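Local coordinates for uncharacterized protein (Legionella longbeachae NSW150, PDB 4JZA) that probably hydrolyses the 3-phosphate of phosphatidylinositol 3-phosphate, a phosphoinositide phosphatase activity thought to act on lipid metabolism of the infected host, at residues A558-Y570 against R591-Q605. Numbering follows the deposited sequence.
Sequences AIELIHTDAMILY and RFVSLVADLYMSRHQ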
# COMPACT_ATOMS: atom_id res chain seq x y z
N ALA A 558 -11.96 13.45 4.31
CA ALA A 558 -11.61 14.09 5.56
C ALA A 558 -12.00 15.55 5.54
O ALA A 558 -12.44 16.09 6.53
CB ALA A 558 -10.13 13.94 5.83
N ILE A 559 -11.80 16.19 4.40
CA ILE A 559 -12.17 17.58 4.24
C ILE A 559 -13.68 17.81 4.34
O ILE A 559 -14.12 18.78 4.92
CB ILE A 559 -11.57 18.17 2.94
CG1 ILE A 559 -10.08 18.37 3.13
CG2 ILE A 559 -12.21 19.49 2.58
CD1 ILE A 559 -9.31 18.39 1.83
N GLU A 560 -14.47 16.90 3.77
CA GLU A 560 -15.91 16.99 3.86
C GLU A 560 -16.37 16.87 5.30
O GLU A 560 -17.25 17.59 5.74
CB GLU A 560 -16.57 15.89 3.05
CG GLU A 560 -18.09 15.89 3.14
CD GLU A 560 -18.64 14.93 4.19
OE1 GLU A 560 -18.21 13.78 4.23
OE2 GLU A 560 -19.53 15.33 4.96
N LEU A 561 -15.76 15.95 6.03
CA LEU A 561 -16.11 15.72 7.42
C LEU A 561 -15.83 16.92 8.30
O LEU A 561 -16.60 17.25 9.18
CB LEU A 561 -15.38 14.50 7.96
CG LEU A 561 -15.80 13.18 7.36
CD1 LEU A 561 -15.05 12.05 8.02
CD2 LEU A 561 -17.29 12.97 7.49
N ILE A 562 -14.70 17.56 8.07
CA ILE A 562 -14.35 18.77 8.79
C ILE A 562 -15.38 19.86 8.44
O ILE A 562 -15.91 20.57 9.34
CB ILE A 562 -12.94 19.20 8.38
CG1 ILE A 562 -11.88 18.41 9.16
CG2 ILE A 562 -12.71 20.68 8.58
CD1 ILE A 562 -10.56 18.39 8.46
N HIS A 563 -15.67 20.00 7.13
CA HIS A 563 -16.53 21.07 6.67
C HIS A 563 -17.93 20.86 7.23
O HIS A 563 -18.54 21.78 7.79
CB HIS A 563 -16.55 21.13 5.17
CG HIS A 563 -17.15 22.38 4.61
ND1 HIS A 563 -18.46 22.44 4.19
CD2 HIS A 563 -16.60 23.57 4.29
CE1 HIS A 563 -18.70 23.64 3.69
NE2 HIS A 563 -17.59 24.35 3.75
N THR A 564 -18.42 19.63 7.13
CA THR A 564 -19.74 19.35 7.64
C THR A 564 -19.71 19.48 9.16
O THR A 564 -20.55 20.16 9.74
CB THR A 564 -20.22 17.99 7.14
OG1 THR A 564 -20.27 18.01 5.70
CG2 THR A 564 -21.59 17.65 7.66
N ASP A 565 -18.75 18.91 9.84
CA ASP A 565 -18.66 19.20 11.28
C ASP A 565 -18.76 20.73 11.55
O ASP A 565 -19.49 21.18 12.43
CB ASP A 565 -17.38 18.65 11.91
CG ASP A 565 -17.43 17.13 12.16
OD1 ASP A 565 -18.57 16.58 12.23
OD2 ASP A 565 -16.33 16.49 12.31
N ALA A 566 -18.04 21.53 10.79
CA ALA A 566 -18.04 22.96 11.05
C ALA A 566 -19.42 23.58 10.86
O ALA A 566 -19.76 24.52 11.56
CB ALA A 566 -17.04 23.65 10.13
N MSE A 567 -20.20 23.11 9.90
CA MSE A 567 -21.55 23.65 9.69
C MSE A 567 -22.42 23.31 10.88
O MSE A 567 -23.18 24.15 11.38
CB MSE A 567 -22.13 23.10 8.40
CG MSE A 567 -21.43 23.76 7.22
SE MSE A 567 -22.26 23.16 5.54
CE MSE A 567 -23.96 24.13 5.77
N ILE A 568 -22.31 22.08 11.37
CA ILE A 568 -23.05 21.65 12.55
C ILE A 568 -22.62 22.50 13.76
O ILE A 568 -23.47 22.98 14.47
CB ILE A 568 -22.89 20.12 12.77
CG1 ILE A 568 -23.59 19.36 11.64
CG2 ILE A 568 -23.44 19.64 14.11
CD1 ILE A 568 -23.17 17.92 11.55
N LEU A 569 -21.33 22.72 13.97
CA LEU A 569 -20.91 23.56 15.08
C LEU A 569 -21.38 25.00 14.95
O LEU A 569 -21.72 25.65 15.95
CB LEU A 569 -19.39 23.54 15.24
CG LEU A 569 -18.90 22.16 15.64
CD1 LEU A 569 -17.39 22.13 15.67
CD2 LEU A 569 -19.46 21.70 16.98
N TYR A 570 -21.41 25.51 13.73
CA TYR A 570 -21.88 26.86 13.45
C TYR A 570 -23.39 27.00 13.81
O TYR A 570 -23.78 27.88 14.58
CB TYR A 570 -21.60 27.20 11.96
CG TYR A 570 -21.91 28.61 11.55
CD1 TYR A 570 -23.23 29.03 11.35
CD2 TYR A 570 -20.89 29.56 11.38
CE1 TYR A 570 -23.50 30.33 11.01
CE2 TYR A 570 -21.18 30.87 11.04
CZ TYR A 570 -22.49 31.25 10.87
OH TYR A 570 -22.80 32.52 10.51
N ARG A 591 -16.55 33.69 11.04
CA ARG A 591 -16.83 32.76 12.13
C ARG A 591 -16.89 31.31 11.76
O ARG A 591 -16.68 30.42 12.60
CB ARG A 591 -18.15 33.12 12.72
CG ARG A 591 -18.03 34.31 13.62
CD ARG A 591 -19.44 34.76 13.86
NE ARG A 591 -19.54 35.66 14.98
CZ ARG A 591 -20.68 36.21 15.35
NH1 ARG A 591 -21.81 35.95 14.67
NH2 ARG A 591 -20.69 37.03 16.39
N PHE A 592 -17.25 31.09 10.50
CA PHE A 592 -17.25 29.78 9.94
C PHE A 592 -15.80 29.36 9.67
O PHE A 592 -15.36 28.27 10.06
CB PHE A 592 -18.12 29.76 8.66
CG PHE A 592 -18.17 28.42 7.99
CD1 PHE A 592 -18.71 27.35 8.65
CD2 PHE A 592 -17.63 28.22 6.71
CE1 PHE A 592 -18.75 26.10 8.07
CE2 PHE A 592 -17.68 26.97 6.12
CZ PHE A 592 -18.25 25.91 6.80
N VAL A 593 -15.06 30.26 9.03
CA VAL A 593 -13.67 30.03 8.75
C VAL A 593 -12.92 29.68 10.03
O VAL A 593 -12.05 28.80 10.04
CB VAL A 593 -13.03 31.22 8.02
CG1 VAL A 593 -11.52 31.07 7.84
CG2 VAL A 593 -13.65 31.37 6.63
N SER A 594 -13.27 30.34 11.11
CA SER A 594 -12.61 30.04 12.37
C SER A 594 -12.84 28.58 12.83
O SER A 594 -11.91 27.91 13.29
CB SER A 594 -13.07 31.00 13.46
OG SER A 594 -12.12 30.99 14.52
N LEU A 595 -14.08 28.13 12.69
CA LEU A 595 -14.45 26.77 13.03
C LEU A 595 -13.75 25.79 12.12
O LEU A 595 -13.17 24.84 12.62
CB LEU A 595 -15.96 26.55 12.94
CG LEU A 595 -16.72 27.25 14.07
CD1 LEU A 595 -18.18 27.48 13.66
CD2 LEU A 595 -16.61 26.48 15.38
N VAL A 596 -13.78 26.02 10.81
CA VAL A 596 -13.07 25.13 9.90
C VAL A 596 -11.60 25.03 10.24
O VAL A 596 -11.03 23.92 10.34
CB VAL A 596 -13.14 25.54 8.44
CG1 VAL A 596 -12.28 24.61 7.62
CG2 VAL A 596 -14.56 25.40 7.96
N ALA A 597 -10.98 26.18 10.38
CA ALA A 597 -9.56 26.23 10.67
C ALA A 597 -9.30 25.50 11.99
O ALA A 597 -8.36 24.70 12.09
CB ALA A 597 -9.06 27.68 10.72
N ASP A 598 -10.14 25.70 12.99
CA ASP A 598 -9.96 25.00 14.28
C ASP A 598 -9.99 23.50 14.15
O ASP A 598 -9.18 22.80 14.79
CB ASP A 598 -11.05 25.38 15.29
CG ASP A 598 -10.77 26.70 15.97
OD1 ASP A 598 -9.65 27.21 15.83
OD2 ASP A 598 -11.70 27.22 16.62
N LEU A 599 -10.95 23.01 13.37
CA LEU A 599 -11.13 21.58 13.19
C LEU A 599 -9.95 21.01 12.42
O LEU A 599 -9.37 20.03 12.85
CB LEU A 599 -12.46 21.27 12.52
CG LEU A 599 -13.71 21.50 13.41
CD1 LEU A 599 -14.94 21.15 12.63
CD2 LEU A 599 -13.74 20.66 14.67
N TYR A 600 -9.59 21.67 11.33
CA TYR A 600 -8.48 21.25 10.51
C TYR A 600 -7.24 21.20 11.36
O TYR A 600 -6.54 20.22 11.38
CB TYR A 600 -8.32 22.17 9.29
CG TYR A 600 -7.23 21.72 8.34
CD1 TYR A 600 -5.90 21.97 8.62
CD2 TYR A 600 -7.55 21.03 7.17
CE1 TYR A 600 -4.91 21.55 7.78
CE2 TYR A 600 -6.57 20.58 6.33
CZ TYR A 600 -5.24 20.85 6.64
OH TYR A 600 -4.25 20.40 5.81
N MSE A 601 -6.99 22.25 12.14
CA MSE A 601 -5.77 22.27 12.97
C MSE A 601 -5.78 21.38 14.19
O MSE A 601 -4.78 21.17 14.78
CB MSE A 601 -5.48 23.68 13.41
CG MSE A 601 -5.11 24.53 12.18
SE MSE A 601 -4.87 26.44 12.57
CE MSE A 601 -3.46 26.23 13.92
N SER A 602 -6.92 20.84 14.59
CA SER A 602 -6.92 19.86 15.66
C SER A 602 -6.13 18.65 15.20
O SER A 602 -5.52 17.91 16.02
CB SER A 602 -8.34 19.44 16.02
OG SER A 602 -8.98 18.77 14.95
N ARG A 603 -6.18 18.47 13.87
CA ARG A 603 -5.43 17.42 13.18
C ARG A 603 -6.06 16.08 13.44
O ARG A 603 -5.43 15.06 13.23
CB ARG A 603 -3.96 17.35 13.60
CG ARG A 603 -3.17 18.61 13.29
CD ARG A 603 -1.68 18.32 13.20
NE ARG A 603 -1.28 18.87 11.93
CZ ARG A 603 -0.69 18.23 10.95
NH1 ARG A 603 -0.28 16.97 11.07
NH2 ARG A 603 -0.48 18.87 9.83
N HIS A 604 -7.28 16.07 13.92
CA HIS A 604 -7.94 14.82 14.09
C HIS A 604 -7.97 13.98 12.78
O HIS A 604 -7.60 12.82 12.79
CB HIS A 604 -9.35 15.07 14.55
CG HIS A 604 -10.20 13.84 14.56
ND1 HIS A 604 -10.17 12.94 15.59
CD2 HIS A 604 -11.11 13.38 13.67
CE1 HIS A 604 -10.98 11.93 15.31
NE2 HIS A 604 -11.57 12.18 14.15
N GLN A 605 -8.41 14.55 11.67
CA GLN A 605 -8.45 13.80 10.42
C GLN A 605 -7.06 13.42 9.95
O GLN A 605 -6.88 12.41 9.28
CB GLN A 605 -9.09 14.64 9.31
CG GLN A 605 -10.57 14.93 9.51
CD GLN A 605 -11.40 13.66 9.59
OE1 GLN A 605 -10.98 12.61 9.15
NE2 GLN A 605 -12.59 13.76 10.15
O HOH W 1 -13.67 16.09 11.60
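Ala558 sets its CB against the folded side chain of Gln605, whose CG stands beside the backbone N and whose chain bends at chi2, so that the amide reaches Ala558 through OE1 and Leu561 through NE2. There NE2 of Gln605 meets CB of Leu561 at 3.6 Å, the two side chains crossing nearly at right angles, while the polar end of Gln605 has Arg374 as its main partner. Ile562 is the first clear knob: it fits among Val596, Leu599, Tyr600 and Gln605, its CD1 against CG of Gln605 (3.6 Å) and its CG2 against CB of Leu599 (4.0 Å). With CG swung away from the backbone N (chi1 -167°), His563 offers one ring face to the edge of Phe592, an offset edge-to-face pair with planes at 87° and centroids 5.1 Å apart; its ND1 is hydrogen-bonded to OG of Ser533 in helix 524-542.

Knobs-into-holes packing thus joins two helices that run roughly antiparallel, at 133°, with axes 8.9 Å apart, in the alpha/beta part of the phosphatase. Strands 159-166 and 352-359 of the mixed sheet lie against the pair, touching Leu599 and Asp565 among others.

Asp565 rests CB on CD1 of Leu599 and sends its carboxylate toward the sheet, where OD1 forms a salt bridge with Arg372 and OD2 accepts from a water that in turn accepts from NE2 of Gln605. At Ala566 the small methyl lets the helices close in, and CB nestles among Phe592, Leu595, Val596 and Leu599, 3.6 Å from CE1 of Phe592. Selenomethionine Met567 adds CG to the same ring. Leu569 and Leu599 meet tip to tip through their CD1 atoms, and Tyr570 meets CB of Phe592 through CD2, the two side chains crossing at about a right angle, while its CB touches CD1 of Leu595 at 3.8 Å.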